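Local coordinates for phosphatidylinositol transfer protein SFH5 (Saccharomyces cerevisiae, PDB 6W32), which binds and transfers phosphatidylinositol between membranes, helps regulate PtdIns(4,5)P2 at the plasma membrane, and binds heme b, at residues V21-L25 against F80-V86; K73-Y78 against Y212-L216; N100-Y106 against I294-Q298. All coordinates share one frame; numbering follows the deposited sequence.

Interaction 1. Residues V21-L25 against F80-V86; sequences VFDKL and FEYSTIV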
loop_
_atom_site.group_PDB
_atom_site.type_symbol
_atom_site.label_atom_id
_atom_site.label_comp_id
_atom_site.label_asym_id
_atom_site.label_seq_id
_atom_site.Cartn_x
_atom_site.Cartn_y
_atom_site.Cartn_z
ATOM N N VAL A 21 11.238 -5.362 -23.379
ATOM C CA VAL A 21 11.642 -4.415 -22.355
ATOM C C VAL A 21 11.661 -5.082 -20.995
ATOM O O VAL A 21 12.384 -4.639 -20.100
ATOM C CB VAL A 21 10.803 -3.137 -22.276
ATOM C CG1 VAL A 21 10.555 -2.601 -23.618
ATOM C CG2 VAL A 21 9.580 -3.380 -21.529
ATOM N N PHE A 22 10.936 -6.167 -20.800
ATOM C CA PHE A 22 11.144 -6.883 -19.555
ATOM C C PHE A 22 12.529 -7.511 -19.542
ATOM O O PHE A 22 13.298 -7.330 -18.591
ATOM C CB PHE A 22 10.064 -7.918 -19.377
ATOM C CG PHE A 22 10.223 -8.746 -18.183
ATOM C CD1 PHE A 22 10.886 -9.954 -18.258
ATOM C CD2 PHE A 22 9.651 -8.362 -16.999
ATOM C CE1 PHE A 22 11.008 -10.746 -17.166
ATOM C CE2 PHE A 22 9.765 -9.151 -15.894
ATOM C CZ PHE A 22 10.453 -10.342 -15.976
ATOM N N ASP A 23 12.885 -8.206 -20.623
ATOM C CA ASP A 23 14.187 -8.865 -20.673
ATOM C C ASP A 23 15.326 -7.866 -20.493
ATOM O O ASP A 23 16.295 -8.148 -19.787
ATOM C CB ASP A 23 14.345 -9.635 -21.984
ATOM C CG ASP A 23 13.383 -10.836 -22.084
ATOM O OD1 ASP A 23 12.633 -11.117 -21.108
ATOM O OD2 ASP A 23 13.361 -11.500 -23.153
ATOM N N LYS A 24 15.224 -6.687 -21.104
ATOM C CA LYS A 24 16.271 -5.684 -20.939
ATOM C C LYS A 24 16.324 -5.194 -19.501
ATOM O O LYS A 24 17.369 -5.280 -18.846
ATOM C CB LYS A 24 16.028 -4.523 -21.893
ATOM C CG LYS A 24 17.104 -3.476 -21.989
ATOM C CD LYS A 24 16.533 -2.278 -22.724
ATOM C CE LYS A 24 17.567 -1.378 -23.372
ATOM N NZ LYS A 24 16.870 -0.270 -24.151
ATOM N N LEU A 25 15.189 -4.738 -18.969
ATOM C CA LEU A 25 15.155 -4.222 -17.598
ATOM C C LEU A 25 15.683 -5.222 -16.572
ATOM O O LEU A 25 16.353 -4.834 -15.620
ATOM C CB LEU A 25 13.741 -3.837 -17.210
ATOM C CG LEU A 25 13.847 -3.024 -15.935
ATOM C CD1 LEU A 25 13.059 -1.808 -16.168
ATOM C CD2 LEU A 25 13.306 -3.791 -14.771
ATOM N N PHE A 80 5.132 -0.335 -20.116
ATOM C CA PHE A 80 6.230 -0.954 -20.839
ATOM C C PHE A 80 7.018 0.064 -21.642
ATOM O O PHE A 80 7.603 -0.278 -22.670
ATOM C CB PHE A 80 5.731 -2.075 -21.747
ATOM C CG PHE A 80 5.367 -3.316 -21.006
ATOM C CD1 PHE A 80 6.308 -4.294 -20.779
ATOM C CD2 PHE A 80 4.086 -3.490 -20.511
ATOM C CE1 PHE A 80 5.986 -5.432 -20.085
ATOM C CE2 PHE A 80 3.750 -4.633 -19.817
ATOM C CZ PHE A 80 4.698 -5.608 -19.604
ATOM N N GLU A 81 7.022 1.317 -21.200
ATOM C CA GLU A 81 7.914 2.319 -21.763
ATOM C C GLU A 81 9.218 2.263 -20.980
ATOM O O GLU A 81 9.279 2.682 -19.815
ATOM C CB GLU A 81 7.312 3.711 -21.698
ATOM C CG GLU A 81 5.902 3.847 -22.061
ATOM C CD GLU A 81 5.323 5.027 -21.335
ATOM O OE1 GLU A 81 5.735 6.171 -21.661
ATOM O OE2 GLU A 81 4.506 4.813 -20.401
ATOM N N TYR A 82 10.266 1.754 -21.618
ATOM C CA TYR A 82 11.469 1.395 -20.879
ATOM C C TYR A 82 12.011 2.571 -20.096
ATOM O O TYR A 82 12.086 2.532 -18.863
ATOM C CB TYR A 82 12.526 0.879 -21.828
ATOM C CG TYR A 82 13.735 0.384 -21.122
ATOM C CD1 TYR A 82 13.785 -0.906 -20.634
ATOM C CD2 TYR A 82 14.832 1.202 -20.937
ATOM C CE1 TYR A 82 14.911 -1.375 -19.982
ATOM C CE2 TYR A 82 15.939 0.753 -20.299
ATOM C CZ TYR A 82 15.988 -0.534 -19.828
ATOM O OH TYR A 82 17.110 -0.980 -19.186
ATOM N N SER A 83 12.400 3.633 -20.789
ATOM C CA SER A 83 13.143 4.669 -20.096
ATOM C C SER A 83 12.330 5.299 -18.981
ATOM O O SER A 83 12.920 5.773 -18.012
ATOM C CB SER A 83 13.619 5.725 -21.080
ATOM O OG SER A 83 12.761 6.833 -21.060
ATOM N N THR A 84 10.998 5.265 -19.066
ATOM C CA THR A 84 10.152 5.674 -17.943
ATOM C C THR A 84 10.202 4.666 -16.799
ATOM O O THR A 84 10.130 5.042 -15.622
ATOM C CB THR A 84 8.707 5.837 -18.410
ATOM O OG1 THR A 84 8.649 6.867 -19.395
ATOM C CG2 THR A 84 7.786 6.222 -17.249
ATOM N N ILE A 85 10.276 3.378 -17.115
ATOM C CA ILE A 85 10.307 2.387 -16.046
ATOM C C ILE A 85 11.528 2.584 -15.176
ATOM O O ILE A 85 11.417 2.749 -13.956
ATOM C CB ILE A 85 10.279 0.959 -16.597
ATOM C CG1 ILE A 85 8.989 0.718 -17.386
ATOM C CG2 ILE A 85 10.460 0.020 -15.402
ATOM C CD1 ILE A 85 9.029 -0.510 -18.326
ATOM N N VAL A 86 12.718 2.584 -15.785
ATOM C CA VAL A 86 13.929 2.717 -14.972
ATOM C C VAL A 86 13.903 4.020 -14.172
ATOM O O VAL A 86 14.203 4.020 -12.977
ATOM C CB VAL A 86 15.214 2.598 -15.819
ATOM C CG1 VAL A 86 15.113 1.417 -16.784
ATOM C CG2 VAL A 86 15.577 3.864 -16.499
#
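Y82 packs against the helix turn V21-L25, with K24 across one face of its ring. The methylene chain of K24 crosses the phenol at about a right angle. CD of K24 makes a CH-pi contact, 3.6 Å from the centroid of the Y82 ring. Further along the same chain, NZ of K24 stands 4.2 Å from that centroid, 16° off the ring normal, in a cation-pi contact. K24 can reach this far because its chain is extended throughout. V86 CG1 of the tyrosine's own helix lies over the opposite face, offset toward the rim. The ring therefore lies between K24 and V86. Its edge meets the backbone of the other helix: L25 N is 3.5 Å from Y82 CE1, in the ring plane. CG of Y82 is anti to its backbone N (chi1 -175°), which carries the ring out toward helix 16-36.

The two helix segments run at 40° to each other, with axes 10.8 Å apart. They belong to the helical N-terminal region found in Sec14-like proteins, and the heme site is distant. Apolar contacts extend the interface beyond the tyrosine. V21 CG2 meets the edge of the F80 ring at CD1, 3.5 Å away. L25 CD1 packs on I85 CG2 and on V86 CG1. No hydrogen bond crosses the contact. E81 occupies the N-cap position of helix 82-98. Behind the contact stands helix 64-77: T71 touches F22 and L25, and C75 touches F80 and I85. A28, one turn further along helix 16-36, also touches Y82.

Interaction 2. Residues K73-Y78 against Y212-L216; sequences KLCKAY and YPELL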
loop_
_atom_site.group_PDB
_atom_site.type_symbol
_atom_site.label_atom_id
_atom_site.label_comp_id
_atom_site.label_asym_id
_atom_site.label_seq_id
_atom_site.Cartn_x
_atom_site.Cartn_y
_atom_site.Cartn_z
ATOM N N LYS A 73 5.550 -5.984 -12.521
ATOM C CA LYS A 73 4.602 -5.109 -11.933
ATOM C C LYS A 73 4.981 -3.712 -12.278
ATOM O O LYS A 73 4.145 -2.892 -12.456
ATOM C CB LYS A 73 4.663 -5.300 -10.453
ATOM C CG LYS A 73 3.485 -4.772 -9.720
ATOM C CD LYS A 73 3.563 -5.247 -8.308
ATOM C CE LYS A 73 2.785 -6.511 -8.156
ATOM N NZ LYS A 73 1.381 -6.120 -8.048
ATOM N N LEU A 74 6.256 -3.417 -12.327
ATOM C CA LEU A 74 6.684 -2.051 -12.603
ATOM C C LEU A 74 6.611 -1.706 -14.093
ATOM O O LEU A 74 6.294 -0.557 -14.444
ATOM C CB LEU A 74 8.099 -1.821 -12.048
ATOM C CG LEU A 74 8.252 -1.206 -10.657
ATOM C CD1 LEU A 74 9.647 -1.450 -10.135
ATOM C CD2 LEU A 74 7.974 0.257 -10.770
ATOM N N CYS A 75 6.894 -2.660 -14.983
ATOM C CA CYS A 75 6.637 -2.445 -16.412
ATOM C C CYS A 75 5.164 -2.171 -16.699
ATOM O O CYS A 75 4.834 -1.217 -17.428
ATOM C CB CYS A 75 7.086 -3.669 -17.210
ATOM S SG CYS A 75 8.827 -4.241 -16.865
ATOM N N LYS A 76 4.266 -3.016 -16.144
ATOM C CA LYS A 76 2.832 -2.809 -16.318
ATOM C C LYS A 76 2.421 -1.421 -15.858
ATOM O O LYS A 76 1.635 -0.732 -16.519
ATOM C CB LYS A 76 2.081 -3.864 -15.537
ATOM C CG LYS A 76 0.655 -4.090 -15.993
ATOM C CD LYS A 76 -0.306 -4.570 -14.880
ATOM C CE LYS A 76 -1.775 -4.241 -15.250
ATOM N NZ LYS A 76 -1.933 -2.967 -16.067
ATOM N N ALA A 77 2.966 -0.984 -14.736
ATOM C CA ALA A 77 2.635 0.330 -14.213
ATOM C C ALA A 77 3.010 1.453 -15.177
ATOM O O ALA A 77 2.347 2.493 -15.222
ATOM C CB ALA A 77 3.352 0.516 -12.878
ATOM N N TYR A 78 4.086 1.296 -15.921
ATOM C CA TYR A 78 4.593 2.394 -16.730
ATOM C C TYR A 78 4.480 2.033 -18.207
ATOM O O TYR A 78 5.214 2.539 -19.060
ATOM C CB TYR A 78 6.018 2.772 -16.280
ATOM C CG TYR A 78 6.008 3.268 -14.848
ATOM C CD1 TYR A 78 5.561 4.543 -14.541
ATOM C CD2 TYR A 78 6.363 2.434 -13.800
ATOM C CE1 TYR A 78 5.484 4.994 -13.233
ATOM C CE2 TYR A 78 6.302 2.871 -12.471
ATOM C CZ TYR A 78 5.856 4.156 -12.194
ATOM O OH TYR A 78 5.793 4.609 -10.878
ATOM N N TYR A 212 3.932 3.591 -4.859
ATOM C CA TYR A 212 3.397 2.262 -4.660
ATOM C C TYR A 212 2.500 1.835 -5.839
ATOM O O TYR A 212 1.438 1.262 -5.575
ATOM C CB TYR A 212 2.607 2.217 -3.348
ATOM C CG TYR A 212 3.437 2.266 -2.109
ATOM C CD1 TYR A 212 3.710 1.107 -1.403
ATOM C CD2 TYR A 212 3.916 3.475 -1.599
ATOM C CE1 TYR A 212 4.453 1.134 -0.234
ATOM C CE2 TYR A 212 4.682 3.508 -0.411
ATOM C CZ TYR A 212 4.928 2.330 0.261
ATOM O OH TYR A 212 5.645 2.325 1.431
ATOM N N PRO A 213 2.883 1.976 -7.107
ATOM C CA PRO A 213 1.943 1.697 -8.166
ATOM C C PRO A 213 1.684 0.197 -8.264
ATOM O O PRO A 213 2.478 -0.637 -7.828
ATOM C CB PRO A 213 2.669 2.197 -9.380
ATOM C CG PRO A 213 4.072 1.886 -9.118
ATOM C CD PRO A 213 4.237 1.783 -7.601
ATOM N N GLU A 214 0.567 -0.150 -8.902
ATOM C CA GLU A 214 0.251 -1.542 -9.212
ATOM C C GLU A 214 0.188 -2.416 -7.968
ATOM O O GLU A 214 0.544 -3.598 -8.009
ATOM C CB GLU A 214 1.217 -2.156 -10.214
ATOM C CG GLU A 214 0.961 -1.729 -11.663
ATOM C CD GLU A 214 -0.462 -2.043 -12.187
ATOM O OE1 GLU A 214 -0.926 -3.199 -11.997
ATOM O OE2 GLU A 214 -1.094 -1.135 -12.808
ATOM N N LEU A 215 -0.308 -1.847 -6.860
ATOM C CA LEU A 215 -0.560 -2.623 -5.650
ATOM C C LEU A 215 -1.996 -2.556 -5.145
ATOM O O LEU A 215 -2.349 -3.339 -4.261
ATOM C CB LEU A 215 0.381 -2.183 -4.511
ATOM C CG LEU A 215 1.824 -2.543 -4.843
ATOM C CD1 LEU A 215 2.798 -1.649 -4.094
ATOM C CD2 LEU A 215 2.123 -4.032 -4.605
ATOM N N LEU A 216 -2.830 -1.662 -5.656
ATOM C CA LEU A 216 -4.225 -1.594 -5.215
ATOM C C LEU A 216 -5.089 -2.356 -6.197
ATOM O O LEU A 216 -4.924 -2.206 -7.412
ATOM C CB LEU A 216 -4.704 -0.145 -5.137
ATOM C CG LEU A 216 -5.998 0.187 -4.444
ATOM C CD1 LEU A 216 -5.851 -0.039 -3.003
ATOM C CD2 LEU A 216 -6.383 1.639 -4.685
#
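K73 reaches the loop at E214 by a hydrogen bond, while A77 and Y78 pack on it and K76 forms a long charge pair. The hydrogen bond is from K73 NZ to the main-chain O of E214, at 2.7 Å. It is nearly straight on the acceptor side, with the donor almost along the C=O axis (178°). The lysine gets there by a bent chain: its first two torsions are extended, and turns at chi3 and chi4 then bring NZ round to the carbonyl. The same NZ also bonds to N177 O, and the lysine makes a cation-pi contact with Y178.

Packing contacts gather at the end of helix 64-77. K73 CG lies 3.5 Å from E214 CB. A77 CB faces two residues of the loop, with E214 CG at 3.5 Å and P213 CB at 3.9 Å. P213 CG also comes up to the phenol of Y78, 4.1 Å from its CE2. The proline and the tyrosine side chain cross at about a right angle.

In the charge pair, K76 NZ is 3.8 Å from E214 OE2. The carboxylate has a stronger partner in Y178, whose OH bonds to OE1. L215 is also tied to M179 by a backbone hydrogen bond. The loop therefore joins helix 64-77 to the CRAL-TRIO sheet, where strand 216-222 begins. The side chain of L215 is about 11 Å from the heme, so the contact is set back from it. The chemistry implies that K73 carries most of the polar link. Its charge is met by two carbonyl oxygens and a ring, while the solvent-exposed K76 probably adds only a weak electrostatic pull.

Interaction 3. Residues N100-Y106 against I294-Q298; sequences NPLSCAY and ILQKQ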
loop_
_atom_site.group_PDB
_atom_site.type_symbol
_atom_site.label_atom_id
_atom_site.label_comp_id
_atom_site.label_asym_id
_atom_site.label_seq_id
_atom_site.Cartn_x
_atom_site.Cartn_y
_atom_site.Cartn_z
ATOM N N ASN A 100 12.218 6.082 5.305
ATOM C CA ASN A 100 12.429 4.661 5.597
ATOM C C ASN A 100 11.094 3.933 5.737
ATOM O O ASN A 100 10.574 3.785 6.855
ATOM C CB ASN A 100 13.289 4.500 6.846
ATOM C CG ASN A 100 14.010 3.180 6.895
ATOM O OD1 ASN A 100 13.558 2.180 6.326
ATOM N ND2 ASN A 100 15.150 3.165 7.582
ATOM N N PRO A 101 10.497 3.446 4.644
ATOM C CA PRO A 101 9.163 2.827 4.798
ATOM C C PRO A 101 9.189 1.606 5.702
ATOM O O PRO A 101 8.300 1.461 6.549
ATOM C CB PRO A 101 8.736 2.466 3.363
ATOM C CG PRO A 101 9.907 2.839 2.474
ATOM C CD PRO A 101 11.107 3.160 3.340
ATOM N N LEU A 102 10.192 0.735 5.574
ATOM C CA LEU A 102 10.248 -0.431 6.451
ATOM C C LEU A 102 10.234 -0.004 7.904
ATOM O O LEU A 102 9.585 -0.639 8.742
ATOM C CB LEU A 102 11.503 -1.253 6.178
ATOM C CG LEU A 102 11.474 -2.246 5.030
ATOM C CD1 LEU A 102 12.583 -3.281 5.221
ATOM C CD2 LEU A 102 10.105 -2.895 4.947
ATOM N N SER A 103 10.939 1.088 8.219
ATOM C CA SER A 103 11.092 1.504 9.612
ATOM C C SER A 103 9.816 2.136 10.149
ATOM O O SER A 103 9.470 1.916 11.310
ATOM C CB SER A 103 12.275 2.468 9.756
ATOM O OG SER A 103 12.034 3.399 10.798
ATOM N N CYS A 104 9.095 2.899 9.314
ATOM C CA CYS A 104 7.756 3.368 9.675
ATOM C C CYS A 104 6.832 2.262 10.200
ATOM O O CYS A 104 6.030 2.507 11.108
ATOM C CB CYS A 104 7.103 4.020 8.473
ATOM S SG CYS A 104 7.724 5.634 8.104
ATOM N N ALA A 105 6.917 1.049 9.652
ATOM C CA ALA A 105 6.033 -0.015 10.108
ATOM C C ALA A 105 6.553 -0.738 11.343
ATOM O O ALA A 105 5.767 -1.004 12.262
ATOM C CB ALA A 105 5.799 -1.048 8.997
ATOM N N TYR A 106 7.853 -1.063 11.388
ATOM C CA TYR A 106 8.375 -2.055 12.326
ATOM C C TYR A 106 9.236 -1.485 13.459
ATOM O O TYR A 106 9.635 -2.239 14.362
ATOM C CB TYR A 106 9.180 -3.111 11.561
ATOM C CG TYR A 106 8.383 -3.798 10.497
ATOM C CD1 TYR A 106 7.098 -4.269 10.752
ATOM C CD2 TYR A 106 8.897 -3.972 9.226
ATOM C CE1 TYR A 106 6.360 -4.917 9.764
ATOM C CE2 TYR A 106 8.155 -4.594 8.225
ATOM C CZ TYR A 106 6.898 -5.069 8.507
ATOM O OH TYR A 106 6.195 -5.699 7.515
ATOM N N ILE A 294 17.538 -5.981 6.227
ATOM C CA ILE A 294 17.794 -4.575 5.911
ATOM C C ILE A 294 17.679 -3.716 7.155
ATOM O O ILE A 294 18.461 -2.775 7.359
ATOM C CB ILE A 294 16.829 -4.095 4.815
ATOM C CG1 ILE A 294 17.360 -4.569 3.495
ATOM C CG2 ILE A 294 16.765 -2.568 4.770
ATOM C CD1 ILE A 294 18.814 -4.159 3.317
ATOM N N LEU A 295 16.695 -4.028 8.004
ATOM C CA LEU A 295 16.408 -3.174 9.144
ATOM C C LEU A 295 17.473 -3.318 10.228
ATOM O O LEU A 295 17.939 -2.310 10.780
ATOM C CB LEU A 295 15.015 -3.480 9.686
ATOM C CG LEU A 295 13.968 -2.457 9.275
ATOM C CD1 LEU A 295 12.825 -2.537 10.212
ATOM C CD2 LEU A 295 14.528 -1.051 9.271
ATOM N N GLN A 296 17.898 -4.557 10.525
ATOM C CA GLN A 296 18.878 -4.738 11.592
ATOM C C GLN A 296 20.284 -4.340 11.132
ATOM O O GLN A 296 21.023 -3.683 11.884
ATOM C CB GLN A 296 18.829 -6.173 12.151
ATOM C CG GLN A 296 18.756 -7.329 11.166
ATOM C CD GLN A 296 18.294 -8.664 11.810
ATOM O OE1 GLN A 296 17.749 -8.688 12.925
ATOM N NE2 GLN A 296 18.534 -9.780 11.101
ATOM N N LYS A 297 20.655 -4.677 9.894
ATOM C CA LYS A 297 21.898 -4.157 9.327
ATOM C C LYS A 297 21.929 -2.634 9.295
ATOM O O LYS A 297 23.009 -2.043 9.310
ATOM C CB LYS A 297 22.101 -4.726 7.921
ATOM C CG LYS A 297 23.363 -4.281 7.272
ATOM C CD LYS A 297 23.208 -4.098 5.783
ATOM C CE LYS A 297 23.621 -5.372 5.088
ATOM N NZ LYS A 297 24.312 -5.129 3.803
ATOM N N GLN A 298 20.768 -1.982 9.272
ATOM C CA GLN A 298 20.741 -0.525 9.312
ATOM C C GLN A 298 21.151 -0.003 10.679
ATOM O O GLN A 298 21.689 1.104 10.777
ATOM C CB GLN A 298 19.343 -0.006 8.987
ATOM C CG GLN A 298 19.019 0.243 7.532
ATOM C CD GLN A 298 17.568 0.679 7.380
ATOM O OE1 GLN A 298 16.939 1.069 8.365
ATOM N NE2 GLN A 298 17.023 0.612 6.157
#
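N100 and Q298 meet through their amides, which come from opposite directions. The amide N of N100, ND2, donates to Q298 OE1 at 2.9 Å, with an N-H...O angle of 158°. The acceptor lies close to the amide plane of N100, but the donor is tilted from the carbonyl plane of Q298. The two amide planes are 58° apart. With chi1 at -156°, N100 swings its amide away from its own backbone N and toward Q298, whose chain runs extended beyond CG to meet it. N100 has a second task: it N-caps helix 101-106, where its OD1 accepts from S103 N. Its oxygen gives the helix start a weak capping bond, and its nitrogen links to the C-terminal helix.

Next along the interface, L295 pushes its branched end toward helix 101-106. Its CD1 reaches Y106 CB at 3.9 Å, and its CG lies 4.1 Å from L102 CB. CD2 faces S103 CB at 4.2 Å. L102 CD1 also makes a loose contact with I294 CG2. The S103 hydroxyl is bonded to E108.

The two helix segments are nearly perpendicular. Helix 101-106 is backed by helix 151-166, where R156 touches N100 and C104, and by W95 and R96 of helix 82-98, which touch P101. Helix 289-298, the last of the chain, packs against it as a further neighbour.

How the interactions relate
From the N terminus, interaction 1 closes first, joining helix 16-36 to the start of helix 82-98. Interaction 2 opens inside that loop, on helix 64-77, and closes far later at the entry to strand 216-222, so the two cross. They also touch: F80 N probably bonds to C75 O (2.8 Å), and I85 packs on C75 and Y78. Interaction 3 opens at N100, after interaction 1 has closed, and ends on the C-terminal helix. It crosses interaction 2, with Y212 OH 3.6 Å from P101 CB. Together they tie the N-terminal helices to one another, to the CRAL-TRIO sheet and, through helix 101-106, to the C-terminal helix.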